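Local coordinates for Iron(III) ABC transporter, periplasmic iron-compound-binding protein (Vibrio cholerae, PDB 3TEF) that probably binds ferric catecholate siderophores in the periplasm and delivers them to an ABC transporter for iron uptake, at residues Thr3-His8 / Lys12-Gln17; Phe36-Val41 / Lys126-Glu131; Ile103-Glu108 / Arg122-Val127; Glu115-Gln120 / Ala263-Lys268. All blocks are in the same frame, centred on the assembly; numbering follows the deposited sequence.

Interaction 1. Residues Thr3-His8 / Lys12-Gln17; sequences TVTIEH and KTTLEQ
Thr5 and Thr14 meet across a non-hydrogen-bonded pair of the antiparallel beta hairpin made by strands 3-8 and 11-16. Their OG1 atoms lie 2.7 Å apart in a hydrogen bond that either hydroxyl could donate. Each sets OG1 beside its own backbone N (chi1 -64° in Thr5) and the methyl anti to it, and the two hydroxyls converge between the strands. Threonine suits such an exposed strand site, being beta-branched yet polar. On the same face Glu7 and Lys12 extend alongside each other in a common direction, with Glu7 OE2 3.7 Å from Lys12 CG. Glu7 OE2 and Lys12 NZ stay 5.5 Å apart, too far for a salt bridge, though their opposite charges may still attract at long range.

The other face is largely apolar and turns to the body of the protein, where Ile6 packs on Ile103 and Val127. Val4 and Leu15 slant across one another, CG2 to CD2 4.2 Å. At the far end Val4 CG1 abuts the Gln17 side chain at about a right angle, 3.6 Å from its CG. His8 offers its ring edge to Thr13, CE1 lying 3.0 Å from OG1, while that hydroxyl donates its hydrogen bond to Thr102 O. Tyr93 meets the His8 ring. Four backbone bonds join the strands; the straightest runs 2.8 Å from Ile6 N to Thr13 O, with an N-H...O angle of 171°.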
# COMPACT_ATOMS: atom_id res chain seq x y z
N THR A 3 -15.23 -1.34 -25.20
CA THR A 3 -14.19 -1.99 -24.40
C THR A 3 -13.03 -1.05 -24.12
O THR A 3 -12.78 -0.09 -24.86
CB THR A 3 -13.64 -3.24 -25.11
OG1 THR A 3 -13.06 -2.87 -26.37
CG2 THR A 3 -14.74 -4.26 -25.35
N VAL A 4 -12.33 -1.32 -23.03
CA VAL A 4 -11.09 -0.64 -22.72
C VAL A 4 -10.03 -1.70 -22.55
O VAL A 4 -10.35 -2.83 -22.16
CB VAL A 4 -11.21 0.19 -21.42
CG1 VAL A 4 -12.05 1.43 -21.66
CG2 VAL A 4 -11.80 -0.66 -20.31
N THR A 5 -8.79 -1.37 -22.87
CA THR A 5 -7.68 -2.28 -22.63
C THR A 5 -6.79 -1.67 -21.55
O THR A 5 -6.22 -0.59 -21.73
CB THR A 5 -6.86 -2.59 -23.91
OG1 THR A 5 -7.70 -3.28 -24.85
CG2 THR A 5 -5.66 -3.48 -23.59
N ILE A 6 -6.71 -2.36 -20.42
CA ILE A 6 -5.99 -1.87 -19.26
C ILE A 6 -4.65 -2.57 -19.15
O ILE A 6 -4.58 -3.80 -19.12
CB ILE A 6 -6.77 -2.18 -17.97
CG1 ILE A 6 -8.17 -1.55 -18.03
CG2 ILE A 6 -5.99 -1.72 -16.75
CD1 ILE A 6 -8.14 -0.03 -18.18
N GLU A 7 -3.58 -1.77 -19.04
CA GLU A 7 -2.24 -2.29 -18.85
C GLU A 7 -1.87 -2.27 -17.37
O GLU A 7 -1.94 -1.23 -16.71
CB GLU A 7 -1.23 -1.48 -19.66
CG GLU A 7 0.15 -2.13 -19.76
CD GLU A 7 0.91 -1.72 -21.01
OE1 GLU A 7 1.32 -0.54 -21.10
OE2 GLU A 7 1.09 -2.58 -21.90
N HIS A 8 -1.48 -3.43 -16.85
CA HIS A 8 -1.15 -3.51 -15.44
C HIS A 8 0.04 -4.44 -15.24
O HIS A 8 0.66 -4.91 -16.21
CB HIS A 8 -2.36 -4.01 -14.64
CG HIS A 8 -2.83 -5.35 -15.07
ND1 HIS A 8 -3.83 -5.52 -16.01
CD2 HIS A 8 -2.41 -6.59 -14.73
CE1 HIS A 8 -4.01 -6.81 -16.22
NE2 HIS A 8 -3.17 -7.48 -15.46
N LYS A 12 -2.01 -7.17 -20.07
CA LYS A 12 -3.10 -6.37 -20.60
C LYS A 12 -4.41 -7.13 -20.48
O LYS A 12 -4.47 -8.33 -20.75
CB LYS A 12 -2.83 -6.02 -22.08
CG LYS A 12 -1.63 -5.11 -22.27
CD LYS A 12 -1.30 -4.96 -23.75
CE LYS A 12 -0.97 -6.30 -24.38
NZ LYS A 12 -0.49 -6.13 -25.78
N THR A 13 -5.46 -6.41 -20.07
CA THR A 13 -6.78 -6.99 -19.96
C THR A 13 -7.79 -6.12 -20.70
O THR A 13 -7.83 -4.91 -20.49
CB THR A 13 -7.21 -7.08 -18.48
OG1 THR A 13 -6.28 -7.93 -17.78
CG2 THR A 13 -8.62 -7.63 -18.36
N THR A 14 -8.60 -6.75 -21.54
CA THR A 14 -9.65 -6.02 -22.25
C THR A 14 -11.02 -6.43 -21.72
O THR A 14 -11.30 -7.61 -21.53
CB THR A 14 -9.57 -6.28 -23.77
OG1 THR A 14 -8.30 -5.82 -24.26
CG2 THR A 14 -10.69 -5.54 -24.48
N LEU A 15 -11.86 -5.43 -21.44
CA LEU A 15 -13.21 -5.69 -20.99
C LEU A 15 -14.12 -4.52 -21.35
O LEU A 15 -13.66 -3.40 -21.56
CB LEU A 15 -13.26 -5.92 -19.47
CG LEU A 15 -12.97 -4.69 -18.62
CD1 LEU A 15 -13.61 -4.84 -17.23
CD2 LEU A 15 -11.48 -4.43 -18.53
N GLU A 16 -15.41 -4.80 -21.42
CA GLU A 16 -16.41 -3.76 -21.59
C GLU A 16 -16.44 -2.80 -20.40
O GLU A 16 -16.37 -3.21 -19.24
CB GLU A 16 -17.77 -4.41 -21.79
CG GLU A 16 -18.93 -3.44 -21.87
CD GLU A 16 -20.24 -4.14 -22.17
OE1 GLU A 16 -20.24 -5.04 -23.04
OE2 GLU A 16 -21.26 -3.81 -21.53
N GLN A 17 -16.54 -1.51 -20.69
CA GLN A 17 -16.62 -0.51 -19.62
C GLN A 17 -17.79 -0.72 -18.67
O GLN A 17 -18.81 -1.32 -19.02
CB GLN A 17 -16.70 0.90 -20.21
CG GLN A 17 -15.36 1.59 -20.29
CD GLN A 17 -15.50 3.05 -20.71
OE1 GLN A 17 -14.86 3.93 -20.14
NE2 GLN A 17 -16.35 3.29 -21.70

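Interaction 2. Residues Phe36-Val41 / Lys126-Glu131; sequences FGIEPV and KVFAIE
Ile38 covers one face of the Phe128 ring, joining the loop that follows helix 27-35 to the end of helix 113-128 in a lobe built of beta-alpha units around a parallel sheet. The first kind of interaction is this CH-pi contact. Ile38 CG1 sits 4.0 Å from the centroid of the Phe128 ring, only 8° off its normal. CD1 and CG2 reach farther along the same face: CD1 approaches Phe128 CD1 to 3.7 Å, and CG2 comes within 4.0 Å of Phe128 CE1. A branched isoleucine thus spreads three carbons over one aromatic surface. The opposite face is taken by Val127 CG1, displaced toward the rim, so the ring is held between two aliphatic groups, with Pro19 and Leu82 also packing on Phe128.

The second kind is plain aliphatic packing. Ile130 extends its chain (chi2 178°) to bring the CD1 methyl against the base of the Phe36 side chain.

Backbone turns set up both pairs. Gly37, at positive phi, is the C-prime residue of a Schellman motif: its N bonds to Asp34 O, and Ile38 N reaches back to Ile33 O. Across the contact, Ala129 also takes positive phi and Ile130 is the N-cap of helix 131-154. No hydrogen bond links the two segments; at their second meeting point Ile130 CD1 rests 3.6 Å from Phe36 CB.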
# COMPACT_ATOMS: atom_id res chain seq x y z
N PHE A 36 -14.02 5.46 -4.89
CA PHE A 36 -14.52 6.04 -6.13
C PHE A 36 -15.99 5.68 -6.38
O PHE A 36 -16.54 5.98 -7.44
CB PHE A 36 -13.62 5.66 -7.32
CG PHE A 36 -12.33 6.44 -7.37
CD1 PHE A 36 -12.36 7.83 -7.40
CD2 PHE A 36 -11.11 5.80 -7.40
CE1 PHE A 36 -11.18 8.55 -7.44
CE2 PHE A 36 -9.93 6.51 -7.43
CZ PHE A 36 -9.96 7.89 -7.46
N GLY A 37 -16.62 5.05 -5.39
CA GLY A 37 -18.06 4.89 -5.39
C GLY A 37 -18.60 3.62 -6.01
O GLY A 37 -19.78 3.52 -6.30
N ILE A 38 -17.72 2.64 -6.20
CA ILE A 38 -18.12 1.36 -6.78
C ILE A 38 -18.37 0.33 -5.68
O ILE A 38 -17.59 0.25 -4.73
CB ILE A 38 -17.03 0.82 -7.72
CG1 ILE A 38 -16.70 1.83 -8.84
CG2 ILE A 38 -17.42 -0.55 -8.26
CD1 ILE A 38 -17.90 2.24 -9.68
N GLU A 39 -19.44 -0.46 -5.79
CA GLU A 39 -19.72 -1.46 -4.76
C GLU A 39 -19.57 -2.87 -5.31
O GLU A 39 -20.32 -3.28 -6.19
CB GLU A 39 -21.13 -1.29 -4.18
CG GLU A 39 -21.39 -2.21 -2.99
CD GLU A 39 -22.81 -2.11 -2.46
OE1 GLU A 39 -23.60 -1.33 -3.03
OE2 GLU A 39 -23.12 -2.82 -1.48
N PRO A 40 -18.61 -3.63 -4.78
CA PRO A 40 -18.31 -4.98 -5.28
C PRO A 40 -19.36 -5.98 -4.82
O PRO A 40 -20.12 -5.69 -3.88
CB PRO A 40 -16.98 -5.32 -4.60
CG PRO A 40 -17.04 -4.55 -3.30
CD PRO A 40 -17.73 -3.24 -3.65
N VAL A 41 -19.40 -7.13 -5.49
CA VAL A 41 -20.33 -8.20 -5.14
C VAL A 41 -19.71 -9.26 -4.22
O VAL A 41 -20.44 -10.03 -3.59
CB VAL A 41 -20.93 -8.88 -6.38
CG1 VAL A 41 -21.71 -7.88 -7.23
CG2 VAL A 41 -19.85 -9.57 -7.21
N LYS A 126 -10.79 4.54 -16.20
CA LYS A 126 -11.11 4.04 -17.53
C LYS A 126 -12.11 2.89 -17.47
O LYS A 126 -13.04 2.83 -18.27
CB LYS A 126 -9.84 3.61 -18.27
CG LYS A 126 -8.88 4.76 -18.54
CD LYS A 126 -7.66 4.35 -19.37
CE LYS A 126 -6.63 3.59 -18.54
NZ LYS A 126 -5.37 3.34 -19.31
N VAL A 127 -11.93 1.98 -16.53
CA VAL A 127 -12.84 0.86 -16.42
C VAL A 127 -14.27 1.31 -16.12
O VAL A 127 -15.23 0.77 -16.67
CB VAL A 127 -12.37 -0.13 -15.34
CG1 VAL A 127 -13.48 -1.11 -14.98
CG2 VAL A 127 -11.11 -0.85 -15.83
N PHE A 128 -14.41 2.29 -15.23
CA PHE A 128 -15.74 2.70 -14.78
C PHE A 128 -16.24 4.01 -15.38
O PHE A 128 -17.28 4.53 -14.98
CB PHE A 128 -15.80 2.73 -13.25
CG PHE A 128 -15.55 1.38 -12.64
CD1 PHE A 128 -16.56 0.43 -12.61
CD2 PHE A 128 -14.30 1.05 -12.15
CE1 PHE A 128 -16.34 -0.83 -12.07
CE2 PHE A 128 -14.07 -0.22 -11.60
CZ PHE A 128 -15.09 -1.15 -11.57
N ALA A 129 -15.50 4.53 -16.36
CA ALA A 129 -15.85 5.81 -16.99
C ALA A 129 -16.04 6.93 -15.96
O ALA A 129 -17.02 7.68 -16.01
CB ALA A 129 -17.10 5.64 -17.85
N ILE A 130 -15.11 7.03 -15.03
CA ILE A 130 -15.13 8.13 -14.07
C ILE A 130 -13.82 8.90 -14.09
O ILE A 130 -13.32 9.33 -13.04
CB ILE A 130 -15.42 7.64 -12.64
CG1 ILE A 130 -14.43 6.54 -12.24
CG2 ILE A 130 -16.84 7.12 -12.54
CD1 ILE A 130 -14.62 6.03 -10.81
N GLU A 131 -13.26 9.08 -15.28
CA GLU A 131 -12.00 9.78 -15.45
C GLU A 131 -11.93 11.15 -14.75
O GLU A 131 -10.91 11.48 -14.13
CB GLU A 131 -11.67 9.95 -16.94
CG GLU A 131 -11.49 8.64 -17.69
CD GLU A 131 -12.79 8.10 -18.29
OE1 GLU A 131 -13.89 8.46 -17.81
OE2 GLU A 131 -12.70 7.29 -19.24

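Interaction 3. Residues Ile103-Glu108 / Arg122-Val127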
# COMPACT_ATOMS: atom_id res chain seq x y z
N ILE A 103 -7.71 -7.66 -13.36
CA ILE A 103 -6.71 -6.61 -13.39
C ILE A 103 -5.98 -6.61 -12.07
O ILE A 103 -6.60 -6.77 -11.01
CB ILE A 103 -7.36 -5.24 -13.59
CG1 ILE A 103 -7.93 -5.13 -15.01
CG2 ILE A 103 -6.38 -4.10 -13.31
CD1 ILE A 103 -8.85 -3.91 -15.18
N VAL A 104 -4.67 -6.40 -12.13
CA VAL A 104 -3.88 -6.24 -10.92
C VAL A 104 -3.76 -4.77 -10.56
O VAL A 104 -3.51 -3.92 -11.41
CB VAL A 104 -2.49 -6.89 -11.03
CG1 VAL A 104 -1.65 -6.54 -9.80
CG2 VAL A 104 -2.62 -8.38 -11.18
N PHE A 105 -3.97 -4.47 -9.28
CA PHE A 105 -3.97 -3.10 -8.77
C PHE A 105 -2.82 -3.02 -7.78
O PHE A 105 -2.88 -3.61 -6.70
CB PHE A 105 -5.33 -2.81 -8.09
CG PHE A 105 -5.49 -1.39 -7.57
CD1 PHE A 105 -6.01 -0.39 -8.39
CD2 PHE A 105 -5.16 -1.08 -6.25
CE1 PHE A 105 -6.17 0.90 -7.92
CE2 PHE A 105 -5.31 0.23 -5.78
CZ PHE A 105 -5.82 1.22 -6.62
N ALA A 106 -1.75 -2.33 -8.17
CA ALA A 106 -0.53 -2.41 -7.37
C ALA A 106 0.44 -1.29 -7.69
O ALA A 106 0.44 -0.75 -8.80
CB ALA A 106 0.15 -3.78 -7.60
N ALA A 107 1.29 -0.98 -6.72
CA ALA A 107 2.38 -0.02 -6.89
C ALA A 107 3.60 -0.71 -7.50
O ALA A 107 3.77 -1.91 -7.33
CB ALA A 107 2.76 0.57 -5.57
N GLU A 108 4.46 0.07 -8.16
CA GLU A 108 5.71 -0.47 -8.72
C GLU A 108 6.92 0.28 -8.14
O GLU A 108 6.99 1.51 -8.23
CB GLU A 108 5.72 -0.36 -10.24
CG GLU A 108 4.58 -1.10 -10.92
CD GLU A 108 4.61 -2.58 -10.61
OE1 GLU A 108 5.72 -3.13 -10.45
OE2 GLU A 108 3.52 -3.18 -10.49
N ARG A 122 -6.01 5.80 -12.53
CA ARG A 122 -6.44 6.08 -13.90
C ARG A 122 -7.02 4.84 -14.57
O ARG A 122 -7.99 4.93 -15.32
CB ARG A 122 -5.31 6.71 -14.73
CG ARG A 122 -5.12 8.19 -14.41
CD ARG A 122 -4.01 8.87 -15.24
NE ARG A 122 -3.97 10.28 -14.88
CZ ARG A 122 -2.94 10.88 -14.30
NH1 ARG A 122 -1.84 10.20 -14.01
NH2 ARG A 122 -3.01 12.18 -14.00
N ASN A 123 -6.46 3.67 -14.27
CA ASN A 123 -7.01 2.42 -14.77
C ASN A 123 -8.45 2.20 -14.31
O ASN A 123 -9.32 1.83 -15.11
CB ASN A 123 -6.15 1.22 -14.36
CG ASN A 123 -4.88 1.10 -15.19
OD1 ASN A 123 -4.73 1.77 -16.21
ND2 ASN A 123 -3.97 0.25 -14.75
N LEU A 124 -8.71 2.42 -13.02
CA LEU A 124 -10.07 2.40 -12.50
C LEU A 124 -10.95 3.43 -13.22
O LEU A 124 -12.09 3.13 -13.59
CB LEU A 124 -10.08 2.67 -10.99
CG LEU A 124 -9.36 1.65 -10.12
CD1 LEU A 124 -9.64 1.95 -8.64
CD2 LEU A 124 -9.85 0.25 -10.48
N GLY A 125 -10.44 4.64 -13.40
CA GLY A 125 -11.20 5.67 -14.09
C GLY A 125 -11.67 5.21 -15.47
O GLY A 125 -12.82 5.46 -15.86
N LYS A 126 -10.79 4.54 -16.20
CA LYS A 126 -11.11 4.04 -17.53
C LYS A 126 -12.11 2.89 -17.47
O LYS A 126 -13.04 2.83 -18.27
CB LYS A 126 -9.84 3.61 -18.27
CG LYS A 126 -8.88 4.76 -18.54
CD LYS A 126 -7.66 4.35 -19.37
CE LYS A 126 -6.63 3.59 -18.54
NZ LYS A 126 -5.37 3.34 -19.31
N VAL A 127 -11.93 1.98 -16.53
CA VAL A 127 -12.84 0.86 -16.42
C VAL A 127 -14.27 1.31 -16.12
O VAL A 127 -15.23 0.77 -16.67
CB VAL A 127 -12.37 -0.13 -15.34
CG1 VAL A 127 -13.48 -1.11 -14.98
CG2 VAL A 127 -11.11 -0.85 -15.83
O HOH W 1 -4.37 -1.36 -12.39
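Phe105 and Leu124 form one of two apolar contacts between the end of strand 102-104 and helix 113-128. The benzyl group of Phe105 extends away from its own backbone N (chi1 -177°), which carries the ring across to the helix although its first bond does not aim there. Leu124 places CG anti to its carbonyl carbon and then runs straight on (chi2 -172°); the extended chain carries CD1 to the ring, where the two side chains cross at about a right angle. Leucine brings a methyl, CD1, and its branch carbon CG to the same ring atom, Phe105 CE1, at 3.7 and 3.9 Å, in an oblique approach.

The second pair, about one helical turn on, is purely aliphatic. Ile103 and Val127 run antiparallel alongside each other, Ile103 CD1 3.9 Å from Val127 CG2. Val127 sets CG2 beside its backbone N, CG1 anti to it (chi1 166°).

Beside these apolar pairs, a water bridges polar groups. It donates to Val104 O at 2.9 Å and accepts from Asn123 ND2, also at 2.9 Å. Asparagine suits the place: its amide serves the carbonyls of Glu7 directly and Val104 through the water, OD1 accepts from Gln119 NE2, and bonds at both O and N would hold its orientation.

Strand 102-104 is an outermost strand of the four-stranded parallel sheet, bonded to strand 82-85. Helix 113-128 packs against it, strand 3-8 lies over this end of both, and Ala32 of helix 27-35 touches Phe105 and Leu124.

Interaction 4. Residues Glu115-Gln120 / Ala263-Lys268; sequences ESTQQQ and AISGVK
Ser265 reaches from a type II beta turn, residues 263-266, to Thr117 on the side of helix 113-128. Its OG donates a hydrogen bond to Thr117 OG1, 2.8 Å away. The Thr117 methyl lies alongside, CG2 3.9 Å from Ser265 CB, so the small serine is touched by both branches of the threonine. Thr117 holds OG1 beside its own backbone N (chi1 -67°), where the hydroxyl also donates to Tyr113 O one turn earlier in the helix. The hydroxyl is therefore acceptor to one partner and donor to the other, which satisfies a buried polar atom.

Farther out, the turn positions Ser265. Ser265 lies at positive phi (68°), as usual for the third residue of a type II turn; the short serine side chain puts its OG within reach of Thr117. Gly266 N closes the turn on Ala263 O, and Gly266 is the N-cap of helix 267-279. Phe105 and Ala107 pack on Ser265 from the neighbouring loop. Ser265 also uses its backbone: its carbonyl O accepts a hydrogen bond from Trp121 NE1, a second link to helix 113-128.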
# COMPACT_ATOMS: atom_id res chain seq x y z
N GLU A 115 3.91 7.70 -8.96
CA GLU A 115 3.71 7.61 -10.40
C GLU A 115 2.91 6.36 -10.76
O GLU A 115 1.98 6.42 -11.56
CB GLU A 115 5.04 7.64 -11.17
CG GLU A 115 5.88 8.88 -10.91
CD GLU A 115 5.36 10.12 -11.62
OE1 GLU A 115 4.21 10.08 -12.12
OE2 GLU A 115 6.10 11.13 -11.68
N SER A 116 3.24 5.23 -10.14
CA SER A 116 2.52 4.00 -10.46
C SER A 116 1.11 3.98 -9.88
O SER A 116 0.19 3.50 -10.53
CB SER A 116 3.31 2.74 -10.05
OG SER A 116 3.49 2.67 -8.65
N THR A 117 0.93 4.54 -8.69
CA THR A 117 -0.39 4.60 -8.07
C THR A 117 -1.36 5.46 -8.90
O THR A 117 -2.52 5.10 -9.08
CB THR A 117 -0.28 5.11 -6.62
OG1 THR A 117 0.42 4.13 -5.83
CG2 THR A 117 -1.67 5.37 -6.01
N GLN A 118 -0.89 6.59 -9.41
CA GLN A 118 -1.68 7.40 -10.34
C GLN A 118 -2.23 6.58 -11.50
O GLN A 118 -3.39 6.73 -11.87
CB GLN A 118 -0.83 8.51 -10.95
CG GLN A 118 -0.53 9.63 -9.99
CD GLN A 118 0.40 10.64 -10.63
OE1 GLN A 118 0.10 11.20 -11.69
NE2 GLN A 118 1.56 10.85 -10.02
N GLN A 119 -1.38 5.75 -12.09
CA GLN A 119 -1.83 4.91 -13.18
C GLN A 119 -2.87 3.90 -12.71
O GLN A 119 -3.79 3.59 -13.46
CB GLN A 119 -0.67 4.19 -13.88
CG GLN A 119 -1.07 3.52 -15.17
CD GLN A 119 -1.77 4.47 -16.12
OE1 GLN A 119 -1.24 5.54 -16.44
NE2 GLN A 119 -2.97 4.11 -16.56
N GLN A 120 -2.73 3.39 -11.48
CA GLN A 120 -3.71 2.43 -10.99
C GLN A 120 -5.08 3.11 -10.86
O GLN A 120 -6.11 2.52 -11.22
CB GLN A 120 -3.32 1.81 -9.64
CG GLN A 120 -1.90 1.24 -9.56
CD GLN A 120 -1.55 0.34 -10.75
OE1 GLN A 120 -0.73 0.70 -11.60
NE2 GLN A 120 -2.15 -0.83 -10.79
N ALA A 263 -2.88 -1.75 2.45
CA ALA A 263 -3.84 -1.22 1.49
C ALA A 263 -3.10 -0.51 0.38
O ALA A 263 -3.29 0.68 0.11
CB ALA A 263 -4.81 -0.25 2.19
N ILE A 264 -2.24 -1.28 -0.29
CA ILE A 264 -1.33 -0.72 -1.28
C ILE A 264 -2.07 0.04 -2.39
O ILE A 264 -2.96 -0.50 -3.05
CB ILE A 264 -0.48 -1.84 -1.88
CG1 ILE A 264 0.42 -2.45 -0.80
CG2 ILE A 264 0.32 -1.31 -3.07
CD1 ILE A 264 1.02 -3.80 -1.19
N SER A 265 -1.67 1.29 -2.58
CA SER A 265 -2.23 2.16 -3.61
C SER A 265 -3.69 2.55 -3.38
O SER A 265 -4.35 3.08 -4.28
CB SER A 265 -2.02 1.57 -5.01
OG SER A 265 -0.63 1.55 -5.35
N GLY A 266 -4.20 2.34 -2.17
CA GLY A 266 -5.55 2.78 -1.87
C GLY A 266 -5.65 4.29 -1.94
O GLY A 266 -4.64 4.99 -1.82
N VAL A 267 -6.86 4.79 -2.15
CA VAL A 267 -7.10 6.24 -2.06
C VAL A 267 -6.95 6.75 -0.62
O VAL A 267 -6.13 7.64 -0.35
CB VAL A 267 -8.45 6.62 -2.70
CG1 VAL A 267 -8.81 8.08 -2.40
CG2 VAL A 267 -8.42 6.33 -4.21
N LYS A 268 -7.71 6.17 0.30
CA LYS A 268 -7.62 6.56 1.70
C LYS A 268 -6.23 6.26 2.23
O LYS A 268 -5.67 7.02 3.02
CB LYS A 268 -8.66 5.83 2.56
CG LYS A 268 -10.09 6.00 2.10
CD LYS A 268 -10.48 7.45 2.02
CE LYS A 268 -11.97 7.60 1.77
NZ LYS A 268 -12.44 8.97 2.13

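How the interactions relate
Interactions 2, 3 and 4 all use helix 113-128, and interaction 1 rests on its side through Ile6. Interaction 3 is the hub, its centre about 10 Å from that of interaction 1, 11 Å from interaction 2 and 8 Å from interaction 4, while the centres of interactions 1 and 4 are about 18 Å apart. Along the chain the hairpin closes first; interactions 2 and 3 share Lys126 and Val127 near the end of the helix, and interaction 4 brings in late residues, alternating with both. The turn before the last helix thus packs against the N-terminal lobe, where residues from both ends of the chain meet; the family is known for two lobes joined by a long helix.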